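Local coordinates for protein Poly(A) RNA polymerase GLD2 (Rattus norvegicus, PDB 6LBK) that probably lengthens the 3'-ends of selected cytoplasmic mRNAs, and of some microRNAs, by metal-dependent transfer of AMP from ATP, at residues E242-S247 against Y275-E280; L190-Y195 against P246-I251; H235-L240 against G284-G289; P202-I207 against S228-V233. The protein carries 1 engineered substitution. All blocks are in the same frame, centred on the assembly; numbering follows the deposited sequence.

Contact 1: E242-S247 against Y275-E280; sequences EPILPS and YLSKNE
Tyr275 lays its ring against Pro246, a proline-aromatic CH-pi contact joining two irregular loops at the margin of the helical domain of this Cid1-type nucleotidyltransferase. Segment 242-247 follows helix 226-239, and segment 275-280 leads toward helix 283-297. Tyr275 CB stands back, with Pro246 CD 4.3 Å away. Tyr275 CG lies anti to the backbone N (chi1 -165°), which carries the ring over the loop; Pro246 CD then sits 3.4 Å from the ring centroid, 7° off the normal. Along the CD1-CE1 bond of the ring both atoms meet Pro246 CG, with CD1 at 3.5 Å. Across the ring, CD2 comes obliquely within 3.1 Å of the Ile244 O, and CE2 has the Pro243 O at the ring edge, near its plane. CZ still lies beneath Pro246 CD and CB, and OH only skirts Pro246 CB. A serine in place of Tyr275 would probably leave the Pro246 ring without its flat partner and open a gap beside the two carbonyls. Farther along, the Pro243 O meets Ser277 CB at 3.0 Å, and the Glu242 O meets Asn279 CB at 3.1 Å. Asn279 turns its amide past Ile244 CG1 and CD1, while its OD1 accepts from Ser281 N. Glu242 and Lys278 cross at about a right angle, the carboxylate lying against the aliphatic stem of the lysine and forming no salt bridge: Glu242 OE1 is 3.0 Å from Lys278 CB, but Glu242 OE2 stays 5.2 Å from Lys278 NZ.

Contact 2: L190-Y195 against P246-I251; sequences LRTYAY and PSLQKI
Tyr193, in the last turn of helix 182-194, faces Leu248, the first residue of helix 248-251, with 7.7 Å between their CA atoms. The two side chains come from opposite directions, and Leu248 CD1 settles over the middle of the Tyr193 ring, 3.3 Å from its centroid and 4° off the normal. That CH-pi contact leaves the far end of the ring pointing at the new helix. Tyr193 OH accepts from Leu248 N at 3.1 Å in an almost straight bond (171°). The edge of the ring is occupied as well: CE1 lies 3.7 Å from the Pro246 O, a carbonyl whose hydrogen bond comes from Gln238 NE2. Beside the ring, Thr192 CB touches Leu248 CD1 at 3.6 Å, its hydroxyl being bonded back to the Phe188 O. Ser247 is the N-cap; its OG is hydrogen-bonded to the Arg308 O and accepts a weak capping bond from Lys250 N. A phenylalanine in place of Tyr193 would probably keep the methyl-on-ring packing but leave Leu248 N without its acceptor. One buried tyrosine thus does apolar and polar work together, its face taking a methyl group and its hydroxyl a first-turn N-H that lacks the usual helical carbonyl.

Contact 3: H235-L240 against G284-G289; sequences HYLQTL and GDLLLG
Tyr236 meets Gly289 and Leu286 with its far end, largely against backbone. Its OH rests 3.2 Å from Gly289 CA, CZ lies next to the Gly289 carbonyl carbon, and CE2 is 3.5 Å from the Leu286 O, the backbone atoms approaching the ring obliquely. With chi1 at 172°, Tyr236 swings its ring away from its own N toward the other helix. Gly289, having no side chain, lets the Tyr236 hydroxyl come close to its backbone. The apolar contacts gather on one methyl: Leu286 CD2 touches Leu240 CD1 at 3.6 Å, lies 4.1 Å from Tyr236 CE2, and has Leu237 CD2 at the limit of contact. This is packing between two steeply crossed helices of the helical domain: the axes of 235-239 and 284-289 pass 11.3 Å apart at 107°, the latter belonging to the PAP-associated region. A side-chain hydrogen bond lies inside segment 235-240. Thr239 OG1 donates to the His235 O at 2.7 Å, tilted 33° from the carbonyl plane, and Gln238 N reaches the same oxygen from the opposite face. The imidazole of His235, in turn, is tied through NE2 to the hydroxyl of Tyr293 on helix 283-297.

Contact 4: P202-I207 against S228-V233; sequences PLVLVI and SLVLMV
Val233 overlaps Val204, Leu203 and Ile207 with its two methyl groups, which divide the neighbours between them. Its CG1, anti to the backbone N (chi1 -180°), is 3.5 Å from Val204 CG2 and equally close to Leu203 CD2, both side chains crossing it at a slant. Its CG2 turns to Ile207: there the two side chains meet tip to tip, Ile207 CD1 standing 3.8 Å away, with Ile207 CG2 close alongside. Around this centre the packing is more relaxed. Ile207 CG2 also reaches Leu229 CD2 at 4.1 Å, and Val204 CG1 comes to 4.2 Å from Val230 CG2. The short axes of 202-207 and 228-233 run at 138°, closer to antiparallel than to perpendicular, and pass 10.1 Å apart. Phe103 touches both Val204 and Val230, while Leu287 and Phe290 of helix 283-297 pack on Ile207. The side chain of Val230 is about 11 Å from that of Asp111, probably a ligand of the catalytic magnesium. All six touching side chains are aliphatic and buried, so between these segments the contact is apolar packing, in the core of the helical domain that accompanies the nucleotidyltransferase palm in Cid1-type polymerases.

Overall arrangement
Helix 226-239 is the common thread: contacts 3 and 4 both use it, their centres 10 Å apart, and helix 283-297 bridges them where Leu287 CD1 meets Ile207 CG1 at 3.7 Å. The chain after it, 242-251, serves contacts 1 and 2, which share Pro246 and Ser247 and also touch through Leu245 CD1 and Tyr193 CD1. Contact 3 is tied to this loop by two probable hydrogen bonds, from Gln238 NE2 to the Pro246 O (2.9 Å) and from Ile244 N to the Leu237 O. Leu190 packs on Val230, linking contact 2 to contact 4. Contact 4 lies nearest the probable magnesium site, whereas contacts 1, 2 and 3 lie away from it.

Contact 1: E242-S247 against Y275-E280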
loop_
_atom_site.group_PDB
_atom_site.type_symbol
_atom_site.label_atom_id
_atom_site.label_comp_id
_atom_site.label_asym_id
_atom_site.label_seq_id
_atom_site.Cartn_x
_atom_site.Cartn_y
_atom_site.Cartn_z
ATOM N N GLU A 242 -4.791 -23.910 2.136
ATOM C CA GLU A 242 -4.895 -23.745 3.581
ATOM C C GLU A 242 -4.521 -22.299 3.872
ATOM O O GLU A 242 -3.332 -21.984 4.025
ATOM C CB GLU A 242 -3.971 -24.720 4.316
ATOM C CG GLU A 242 -4.322 -26.199 4.061
ATOM C CD GLU A 242 -3.813 -27.139 5.145
ATOM O OE1 GLU A 242 -2.834 -26.773 5.829
ATOM O OE2 GLU A 242 -4.410 -28.226 5.338
ATOM N N PRO A 243 -5.488 -21.395 3.993
ATOM C CA PRO A 243 -5.194 -19.967 3.804
ATOM C C PRO A 243 -4.376 -19.381 4.943
ATOM O O PRO A 243 -4.488 -19.792 6.098
ATOM C CB PRO A 243 -6.587 -19.332 3.732
ATOM C CG PRO A 243 -7.446 -20.259 4.528
ATOM C CD PRO A 243 -6.888 -21.634 4.401
ATOM N N ILE A 244 -3.543 -18.403 4.585
ATOM C CA ILE A 244 -2.722 -17.665 5.543
ATOM C C ILE A 244 -3.416 -16.422 6.117
ATOM O O ILE A 244 -3.077 -15.992 7.235
ATOM C CB ILE A 244 -1.391 -17.274 4.858
ATOM C CG1 ILE A 244 -0.457 -18.460 4.732
ATOM C CG2 ILE A 244 -0.692 -16.095 5.529
ATOM C CD1 ILE A 244 0.812 -18.111 4.001
ATOM N N LEU A 245 -4.428 -15.882 5.436
ATOM C CA LEU A 245 -5.154 -14.727 5.961
ATOM C C LEU A 245 -6.647 -14.944 5.737
ATOM O O LEU A 245 -7.059 -15.437 4.671
ATOM C CB LEU A 245 -4.706 -13.392 5.326
ATOM C CG LEU A 245 -3.330 -12.835 5.744
ATOM C CD1 LEU A 245 -3.025 -11.489 5.083
ATOM C CD2 LEU A 245 -3.158 -12.756 7.286
ATOM N N PRO A 246 -7.478 -14.598 6.722
ATOM C CA PRO A 246 -8.925 -14.686 6.531
ATOM C C PRO A 246 -9.419 -13.407 5.909
ATOM O O PRO A 246 -8.622 -12.669 5.316
ATOM C CB PRO A 246 -9.445 -14.856 7.955
ATOM C CG PRO A 246 -8.502 -14.017 8.754
ATOM C CD PRO A 246 -7.144 -14.142 8.082
ATOM N N SER A 247 -10.716 -13.137 6.012
ATOM C CA SER A 247 -11.248 -11.814 5.707
ATOM C C SER A 247 -11.508 -11.074 7.011
ATOM O O SER A 247 -12.318 -11.528 7.825
ATOM C CB SER A 247 -12.529 -11.889 4.883
ATOM O OG SER A 247 -13.084 -10.588 4.745
ATOM N N TYR A 275 -3.882 -14.429 13.684
ATOM C CA TYR A 275 -4.394 -15.527 12.874
ATOM C C TYR A 275 -3.381 -16.666 12.874
ATOM O O TYR A 275 -2.212 -16.469 12.526
ATOM C CB TYR A 275 -4.678 -15.071 11.442
ATOM C CG TYR A 275 -5.526 -16.043 10.645
ATOM C CD1 TYR A 275 -6.870 -16.231 10.952
ATOM C CD2 TYR A 275 -4.989 -16.763 9.578
ATOM C CE1 TYR A 275 -7.661 -17.114 10.231
ATOM C CE2 TYR A 275 -5.773 -17.656 8.844
ATOM C CZ TYR A 275 -7.112 -17.828 9.178
ATOM O OH TYR A 275 -7.907 -18.709 8.467
ATOM N N LEU A 276 -3.827 -17.844 13.285
ATOM C CA LEU A 276 -3.042 -19.064 13.179
ATOM C C LEU A 276 -3.598 -19.864 12.009
ATOM O O LEU A 276 -4.772 -20.240 12.015
ATOM C CB LEU A 276 -3.105 -19.855 14.483
ATOM C CG LEU A 276 -2.636 -19.066 15.713
ATOM C CD1 LEU A 276 -2.812 -19.867 17.012
ATOM C CD2 LEU A 276 -1.187 -18.614 15.534
ATOM N N SER A 277 -2.766 -20.110 11.009
ATOM C CA SER A 277 -3.168 -20.800 9.794
ATOM C C SER A 277 -2.458 -22.145 9.700
ATOM O O SER A 277 -1.425 -22.365 10.335
ATOM C CB SER A 277 -2.863 -19.958 8.559
ATOM O OG SER A 277 -1.471 -19.848 8.343
ATOM N N LYS A 278 -3.059 -23.075 8.945
ATOM C CA LYS A 278 -2.454 -24.393 8.802
ATOM C C LYS A 278 -1.288 -24.414 7.816
ATOM O O LYS A 278 -0.477 -25.347 7.865
ATOM C CB LYS A 278 -3.509 -25.419 8.365
ATOM C CG LYS A 278 -4.726 -25.561 9.273
ATOM C CD LYS A 278 -5.674 -26.650 8.762
ATOM C CE LYS A 278 -6.962 -26.704 9.586
ATOM N NZ LYS A 278 -7.883 -27.791 9.141
ATOM N N ASN A 279 -1.179 -23.422 6.933
ATOM C CA ASN A 279 -0.163 -23.434 5.876
ATOM C C ASN A 279 1.243 -23.284 6.454
ATOM O O ASN A 279 1.533 -22.285 7.126
ATOM C CB ASN A 279 -0.416 -22.317 4.874
ATOM C CG ASN A 279 0.651 -22.262 3.808
ATOM O OD1 ASN A 279 1.709 -21.688 4.027
ATOM N ND2 ASN A 279 0.377 -22.840 2.644
ATOM N N GLU A 280 2.137 -24.228 6.131
ATOM C CA GLU A 280 3.531 -24.150 6.556
ATOM C C GLU A 280 4.486 -23.661 5.460
ATOM O O GLU A 280 5.702 -23.782 5.635
ATOM C CB GLU A 280 4.014 -25.513 7.059
ATOM C CG GLU A 280 3.227 -26.136 8.205
ATOM C CD GLU A 280 3.882 -27.404 8.737
ATOM O OE1 GLU A 280 4.573 -28.101 7.958
ATOM O OE2 GLU A 280 3.709 -27.708 9.936
#

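Contact 2: L190-Y195 against P246-I251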
loop_
_atom_site.group_PDB
_atom_site.type_symbol
_atom_site.label_atom_id
_atom_site.label_comp_id
_atom_site.label_asym_id
_atom_site.label_seq_id
_atom_site.Cartn_x
_atom_site.Cartn_y
_atom_site.Cartn_z
ATOM N N LEU A 190 -5.405 -2.520 6.595
ATOM C CA LEU A 190 -4.146 -3.087 6.130
ATOM C C LEU A 190 -3.191 -3.317 7.282
ATOM O O LEU A 190 -2.543 -4.375 7.367
ATOM C CB LEU A 190 -3.508 -2.143 5.110
ATOM C CG LEU A 190 -3.690 -2.486 3.628
ATOM C CD1 LEU A 190 -5.156 -2.617 3.222
ATOM C CD2 LEU A 190 -2.924 -1.479 2.762
ATOM N N ARG A 191 -3.139 -2.366 8.213
ATOM C CA ARG A 191 -2.281 -2.524 9.380
ATOM C C ARG A 191 -2.664 -3.769 10.171
ATOM O O ARG A 191 -1.788 -4.506 10.638
ATOM C CB ARG A 191 -2.348 -1.268 10.267
ATOM C CG ARG A 191 -1.602 -1.412 11.578
ATOM C CD ARG A 191 -1.338 -0.106 12.267
ATOM N NE ARG A 191 -0.582 -0.308 13.503
ATOM C CZ ARG A 191 0.743 -0.201 13.620
ATOM N NH1 ARG A 191 1.316 -0.427 14.798
ATOM N NH2 ARG A 191 1.495 0.130 12.571
ATOM N N THR A 192 -3.967 -4.050 10.285
ATOM C CA THR A 192 -4.408 -5.219 11.042
ATOM C C THR A 192 -4.009 -6.508 10.339
ATOM O O THR A 192 -3.667 -7.495 10.996
ATOM C CB THR A 192 -5.926 -5.158 11.268
ATOM O OG1 THR A 192 -6.256 -3.908 11.879
ATOM C CG2 THR A 192 -6.377 -6.278 12.191
ATOM N N TYR A 193 -4.014 -6.496 9.006
ATOM C CA TYR A 193 -3.456 -7.607 8.257
ATOM C C TYR A 193 -1.946 -7.674 8.430
ATOM O O TYR A 193 -1.376 -8.769 8.547
ATOM C CB TYR A 193 -3.783 -7.436 6.786
ATOM C CG TYR A 193 -5.173 -7.795 6.360
ATOM C CD1 TYR A 193 -5.622 -9.104 6.414
ATOM C CD2 TYR A 193 -6.019 -6.829 5.829
ATOM C CE1 TYR A 193 -6.874 -9.432 5.974
ATOM C CE2 TYR A 193 -7.273 -7.153 5.390
ATOM C CZ TYR A 193 -7.692 -8.451 5.461
ATOM O OH TYR A 193 -8.949 -8.764 5.024
ATOM N N ALA A 194 -1.282 -6.503 8.438
ATOM C CA ALA A 194 0.180 -6.463 8.456
ATOM C C ALA A 194 0.743 -7.160 9.689
ATOM O O ALA A 194 1.867 -7.665 9.664
ATOM C CB ALA A 194 0.667 -5.014 8.375
ATOM N N TYR A 195 0.003 -7.166 10.785
ATOM C CA TYR A 195 0.483 -7.798 12.002
ATOM C C TYR A 195 -0.346 -9.028 12.381
ATOM O O TYR A 195 -0.153 -9.588 13.467
ATOM C CB TYR A 195 0.525 -6.761 13.133
ATOM C CG TYR A 195 1.544 -5.668 12.870
ATOM C CD1 TYR A 195 2.880 -5.823 13.243
ATOM C CD2 TYR A 195 1.179 -4.500 12.202
ATOM C CE1 TYR A 195 3.820 -4.825 12.977
ATOM C CE2 TYR A 195 2.105 -3.499 11.937
ATOM C CZ TYR A 195 3.420 -3.659 12.324
ATOM O OH TYR A 195 4.329 -2.651 12.050
ATOM N N PRO A 246 -7.478 -14.598 6.722
ATOM C CA PRO A 246 -8.925 -14.686 6.531
ATOM C C PRO A 246 -9.419 -13.407 5.909
ATOM O O PRO A 246 -8.622 -12.669 5.316
ATOM C CB PRO A 246 -9.445 -14.856 7.955
ATOM C CG PRO A 246 -8.502 -14.017 8.754
ATOM C CD PRO A 246 -7.144 -14.142 8.082
ATOM N N SER A 247 -10.716 -13.137 6.012
ATOM C CA SER A 247 -11.248 -11.814 5.707
ATOM C C SER A 247 -11.508 -11.074 7.011
ATOM O O SER A 247 -12.318 -11.528 7.825
ATOM C CB SER A 247 -12.529 -11.889 4.883
ATOM O OG SER A 247 -13.084 -10.588 4.745
ATOM N N LEU A 248 -10.797 -9.960 7.230
ATOM C CA LEU A 248 -11.008 -9.200 8.462
ATOM C C LEU A 248 -12.393 -8.552 8.491
ATOM O O LEU A 248 -13.029 -8.493 9.548
ATOM C CB LEU A 248 -9.919 -8.136 8.632
ATOM C CG LEU A 248 -8.498 -8.552 9.020
ATOM C CD1 LEU A 248 -7.561 -7.363 8.915
ATOM C CD2 LEU A 248 -8.453 -9.157 10.414
ATOM N N GLN A 249 -12.878 -8.064 7.345
ATOM C CA GLN A 249 -14.142 -7.328 7.309
ATOM C C GLN A 249 -15.353 -8.246 7.446
ATOM O O GLN A 249 -16.418 -7.807 7.900
ATOM C CB GLN A 249 -14.227 -6.518 6.020
ATOM C CG GLN A 249 -13.313 -5.328 6.005
ATOM C CD GLN A 249 -13.248 -4.681 4.650
ATOM O OE1 GLN A 249 -12.581 -5.172 3.743
ATOM N NE2 GLN A 249 -13.956 -3.573 4.497
ATOM N N LYS A 250 -15.233 -9.496 7.007
ATOM C CA LYS A 250 -16.299 -10.464 7.228
ATOM C C LYS A 250 -16.337 -10.957 8.674
ATOM O O LYS A 250 -17.426 -11.112 9.242
ATOM C CB LYS A 250 -16.154 -11.630 6.253
ATOM C CG LYS A 250 -16.469 -11.266 4.813
ATOM C CD LYS A 250 -16.278 -12.469 3.913
ATOM C CE LYS A 250 -16.950 -12.277 2.566
ATOM N NZ LYS A 250 -16.711 -13.463 1.687
ATOM N N ILE A 251 -15.173 -11.213 9.285
ATOM C CA ILE A 251 -15.147 -11.814 10.620
ATOM C C ILE A 251 -15.358 -10.758 11.707
ATOM O O ILE A 251 -15.984 -11.044 12.733
ATOM C CB ILE A 251 -13.837 -12.602 10.842
ATOM C CG1 ILE A 251 -13.715 -13.750 9.833
ATOM C CG2 ILE A 251 -13.753 -13.139 12.267
ATOM C CD1 ILE A 251 -12.379 -14.460 9.864
#

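Contact 3: H235-L240 against G284-G289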
loop_
_atom_site.group_PDB
_atom_site.type_symbol
_atom_site.label_atom_id
_atom_site.label_comp_id
_atom_site.label_asym_id
_atom_site.label_seq_id
_atom_site.Cartn_x
_atom_site.Cartn_y
_atom_site.Cartn_z
ATOM N N HIS A 235 -4.621 -10.886 -1.213
ATOM C CA HIS A 235 -5.492 -11.830 -1.904
ATOM C C HIS A 235 -4.810 -13.194 -2.090
ATOM O O HIS A 235 -5.424 -14.246 -1.852
ATOM C CB HIS A 235 -5.911 -11.241 -3.243
ATOM C CG HIS A 235 -6.606 -12.213 -4.133
ATOM N ND1 HIS A 235 -7.925 -12.559 -3.963
ATOM C CD2 HIS A 235 -6.148 -12.959 -5.161
ATOM C CE1 HIS A 235 -8.263 -13.460 -4.865
ATOM N NE2 HIS A 235 -7.200 -13.724 -5.602
ATOM N N TYR A 236 -3.544 -13.198 -2.535
ATOM C CA TYR A 236 -2.822 -14.463 -2.699
ATOM C C TYR A 236 -2.786 -15.231 -1.385
ATOM O O TYR A 236 -3.023 -16.449 -1.354
ATOM C CB TYR A 236 -1.382 -14.249 -3.237
ATOM C CG TYR A 236 -0.550 -15.557 -3.236
ATOM C CD1 TYR A 236 -0.905 -16.656 -4.047
ATOM C CD2 TYR A 236 0.574 -15.698 -2.412
ATOM C CE1 TYR A 236 -0.144 -17.881 -4.018
ATOM C CE2 TYR A 236 1.324 -16.905 -2.393
ATOM C CZ TYR A 236 0.954 -17.978 -3.184
ATOM O OH TYR A 236 1.695 -19.106 -3.125
ATOM N N LEU A 237 -2.493 -14.531 -0.288
ATOM C CA LEU A 237 -2.496 -15.160 1.025
ATOM C C LEU A 237 -3.893 -15.592 1.449
ATOM O O LEU A 237 -4.020 -16.525 2.249
ATOM C CB LEU A 237 -1.902 -14.204 2.061
ATOM C CG LEU A 237 -0.435 -13.768 1.934
ATOM C CD1 LEU A 237 -0.077 -12.734 3.045
ATOM C CD2 LEU A 237 0.517 -14.977 1.954
ATOM N N GLN A 238 -4.944 -14.961 0.915
ATOM C CA GLN A 238 -6.306 -15.251 1.354
ATOM C C GLN A 238 -6.907 -16.471 0.680
ATOM O O GLN A 238 -7.808 -17.098 1.245
ATOM C CB GLN A 238 -7.203 -14.042 1.102
ATOM C CG GLN A 238 -7.194 -13.006 2.209
ATOM C CD GLN A 238 -8.019 -11.790 1.844
ATOM O OE1 GLN A 238 -8.112 -11.428 0.669
ATOM N NE2 GLN A 238 -8.645 -11.166 2.843
ATOM N N THR A 239 -6.415 -16.828 -0.499
ATOM C CA THR A 239 -7.015 -17.866 -1.318
ATOM C C THR A 239 -6.172 -19.138 -1.422
ATOM O O THR A 239 -6.551 -20.062 -2.155
ATOM C CB THR A 239 -7.302 -17.271 -2.692
ATOM O OG1 THR A 239 -6.157 -16.509 -3.091
ATOM C CG2 THR A 239 -8.518 -16.362 -2.638
ATOM N N LEU A 240 -5.096 -19.254 -0.640
ATOM C CA LEU A 240 -4.313 -20.479 -0.624
ATOM C C LEU A 240 -5.184 -21.634 -0.150
ATOM O O LEU A 240 -6.163 -21.422 0.572
ATOM C CB LEU A 240 -3.071 -20.348 0.264
ATOM C CG LEU A 240 -1.919 -19.500 -0.316
ATOM C CD1 LEU A 240 -0.762 -19.255 0.682
ATOM C CD2 LEU A 240 -1.402 -20.121 -1.608
ATOM N N GLY A 284 10.227 -18.178 1.030
ATOM C CA GLY A 284 10.662 -18.397 -0.346
ATOM C C GLY A 284 9.663 -19.207 -1.150
ATOM O O GLY A 284 9.400 -18.896 -2.319
ATOM N N ASP A 285 9.052 -20.223 -0.519
ATOM C CA ASP A 285 7.933 -20.944 -1.128
ATOM C C ASP A 285 6.793 -19.996 -1.478
ATOM O O ASP A 285 6.231 -20.065 -2.579
ATOM C CB ASP A 285 7.431 -22.057 -0.191
ATOM C CG ASP A 285 8.384 -23.282 -0.123
ATOM O OD1 ASP A 285 9.184 -23.500 -1.066
ATOM O OD2 ASP A 285 8.317 -24.035 0.886
ATOM N N LEU A 286 6.472 -19.067 -0.573
ATOM C CA LEU A 286 5.355 -18.152 -0.811
ATOM C C LEU A 286 5.680 -17.101 -1.862
ATOM O O LEU A 286 4.816 -16.744 -2.660
ATOM C CB LEU A 286 4.935 -17.493 0.494
ATOM C CG LEU A 286 4.243 -18.465 1.436
ATOM C CD1 LEU A 286 4.290 -17.894 2.852
ATOM C CD2 LEU A 286 2.813 -18.706 0.961
ATOM N N LEU A 287 6.906 -16.584 -1.889
ATOM C CA LEU A 287 7.248 -15.624 -2.938
ATOM C C LEU A 287 7.223 -16.289 -4.316
ATOM O O LEU A 287 6.730 -15.699 -5.293
ATOM C CB LEU A 287 8.605 -14.972 -2.656
ATOM C CG LEU A 287 9.194 -14.061 -3.758
ATOM C CD1 LEU A 287 8.357 -12.845 -4.062
ATOM C CD2 LEU A 287 10.700 -13.707 -3.533
ATOM N N LEU A 288 7.759 -17.517 -4.424
ATOM C CA LEU A 288 7.630 -18.259 -5.676
ATOM C C LEU A 288 6.162 -18.445 -6.045
ATOM O O LEU A 288 5.762 -18.161 -7.182
ATOM C CB LEU A 288 8.347 -19.609 -5.575
ATOM C CG LEU A 288 9.609 -19.792 -6.410
ATOM C CD1 LEU A 288 10.067 -21.238 -6.374
ATOM C CD2 LEU A 288 9.362 -19.361 -7.817
ATOM N N GLY A 289 5.334 -18.881 -5.083
ATOM C CA GLY A 289 3.926 -19.103 -5.379
ATOM C C GLY A 289 3.203 -17.829 -5.784
ATOM O O GLY A 289 2.323 -17.844 -6.642
#

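Contact 4: P202-I207 against S228-V233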
loop_
_atom_site.group_PDB
_atom_site.type_symbol
_atom_site.label_atom_id
_atom_site.label_comp_id
_atom_site.label_asym_id
_atom_site.label_seq_id
_atom_site.Cartn_x
_atom_site.Cartn_y
_atom_site.Cartn_z
ATOM N N PRO A 202 7.199 -9.313 5.650
ATOM C CA PRO A 202 8.370 -9.608 4.794
ATOM C C PRO A 202 8.013 -9.864 3.341
ATOM O O PRO A 202 8.714 -9.397 2.425
ATOM C CB PRO A 202 8.982 -10.857 5.450
ATOM C CG PRO A 202 8.556 -10.777 6.877
ATOM C CD PRO A 202 7.169 -10.189 6.838
ATOM N N LEU A 203 6.915 -10.577 3.103
ATOM C CA LEU A 203 6.537 -10.882 1.734
ATOM C C LEU A 203 6.135 -9.620 1.002
ATOM O O LEU A 203 6.572 -9.371 -0.126
ATOM C CB LEU A 203 5.382 -11.871 1.721
ATOM C CG LEU A 203 5.157 -12.376 0.300
ATOM C CD1 LEU A 203 6.254 -13.465 -0.027
ATOM C CD2 LEU A 203 3.731 -12.860 0.008
ATOM N N VAL A 204 5.295 -8.804 1.636
ATOM C CA VAL A 204 4.849 -7.580 0.995
ATOM C C VAL A 204 6.038 -6.680 0.683
ATOM O O VAL A 204 6.100 -6.061 -0.387
ATOM C CB VAL A 204 3.795 -6.884 1.872
ATOM C CG1 VAL A 204 3.718 -5.399 1.552
ATOM C CG2 VAL A 204 2.405 -7.571 1.706
ATOM N N LEU A 205 7.015 -6.614 1.589
ATOM C CA LEU A 205 8.129 -5.695 1.381
ATOM C C LEU A 205 9.005 -6.154 0.214
ATOM O O LEU A 205 9.375 -5.347 -0.654
ATOM C CB LEU A 205 8.946 -5.551 2.671
ATOM C CG LEU A 205 10.138 -4.594 2.852
ATOM C CD1 LEU A 205 11.316 -4.785 1.883
ATOM C CD2 LEU A 205 9.622 -3.167 2.809
ATOM N N VAL A 206 9.385 -7.438 0.195
ATOM C CA VAL A 206 10.220 -7.909 -0.910
ATOM C C VAL A 206 9.480 -7.750 -2.229
ATOM O O VAL A 206 10.078 -7.425 -3.258
ATOM C CB VAL A 206 10.660 -9.369 -0.691
ATOM C CG1 VAL A 206 9.449 -10.340 -0.779
ATOM C CG2 VAL A 206 11.716 -9.738 -1.705
ATOM N N ILE A 207 8.162 -7.919 -2.205
ATOM C CA ILE A 207 7.362 -7.796 -3.413
ATOM C C ILE A 207 7.263 -6.337 -3.873
ATOM O O ILE A 207 7.337 -6.051 -5.076
ATOM C CB ILE A 207 5.998 -8.442 -3.142
ATOM C CG1 ILE A 207 6.188 -9.979 -3.107
ATOM C CG2 ILE A 207 5.003 -8.012 -4.156
ATOM C CD1 ILE A 207 4.923 -10.779 -2.803
ATOM N N SER A 228 -2.517 -1.499 -4.920
ATOM C CA SER A 228 -2.941 -2.642 -5.724
ATOM C C SER A 228 -2.114 -3.867 -5.393
ATOM O O SER A 228 -2.657 -4.952 -5.164
ATOM C CB SER A 228 -2.815 -2.324 -7.202
ATOM O OG SER A 228 -3.774 -1.360 -7.574
ATOM N N LEU A 229 -0.791 -3.704 -5.332
ATOM C CA LEU A 229 0.084 -4.828 -5.010
ATOM C C LEU A 229 -0.234 -5.401 -3.641
ATOM O O LEU A 229 -0.289 -6.619 -3.474
ATOM C CB LEU A 229 1.546 -4.405 -5.056
ATOM C CG LEU A 229 2.358 -4.540 -6.318
ATOM C CD1 LEU A 229 3.690 -3.986 -5.966
ATOM C CD2 LEU A 229 2.476 -6.005 -6.713
ATOM N N VAL A 230 -0.315 -4.541 -2.627
ATOM C CA VAL A 230 -0.619 -4.986 -1.270
ATOM C C VAL A 230 -1.898 -5.775 -1.263
ATOM O O VAL A 230 -2.004 -6.799 -0.589
ATOM C CB VAL A 230 -0.701 -3.788 -0.292
ATOM C CG1 VAL A 230 -1.097 -4.280 1.079
ATOM C CG2 VAL A 230 0.644 -3.089 -0.200
ATOM N N LEU A 231 -2.899 -5.307 -1.985
ATOM C CA LEU A 231 -4.159 -6.037 -2.044
ATOM C C LEU A 231 -3.979 -7.345 -2.786
ATOM O O LEU A 231 -4.666 -8.315 -2.485
ATOM C CB LEU A 231 -5.246 -5.174 -2.711
ATOM C CG LEU A 231 -5.772 -3.906 -1.999
ATOM C CD1 LEU A 231 -6.894 -3.210 -2.792
ATOM C CD2 LEU A 231 -6.246 -4.168 -0.581
ATOM N N MET A 232 -3.031 -7.408 -3.727
ATOM C CA MET A 232 -2.822 -8.634 -4.486
ATOM C C MET A 232 -2.075 -9.682 -3.658
ATOM O O MET A 232 -2.417 -10.872 -3.689
ATOM C CB MET A 232 -2.064 -8.317 -5.760
ATOM C CG MET A 232 -2.911 -7.692 -6.860
ATOM S SD MET A 232 -1.856 -6.916 -8.128
ATOM C CE MET A 232 -0.943 -8.291 -8.791
ATOM N N VAL A 233 -1.038 -9.248 -2.931
ATOM C CA VAL A 233 -0.377 -10.110 -1.950
ATOM C C VAL A 233 -1.393 -10.635 -0.947
ATOM O O VAL A 233 -1.445 -11.836 -0.681
ATOM C CB VAL A 233 0.764 -9.361 -1.240
ATOM C CG1 VAL A 233 1.442 -10.253 -0.246
ATOM C CG2 VAL A 233 1.768 -8.839 -2.210
#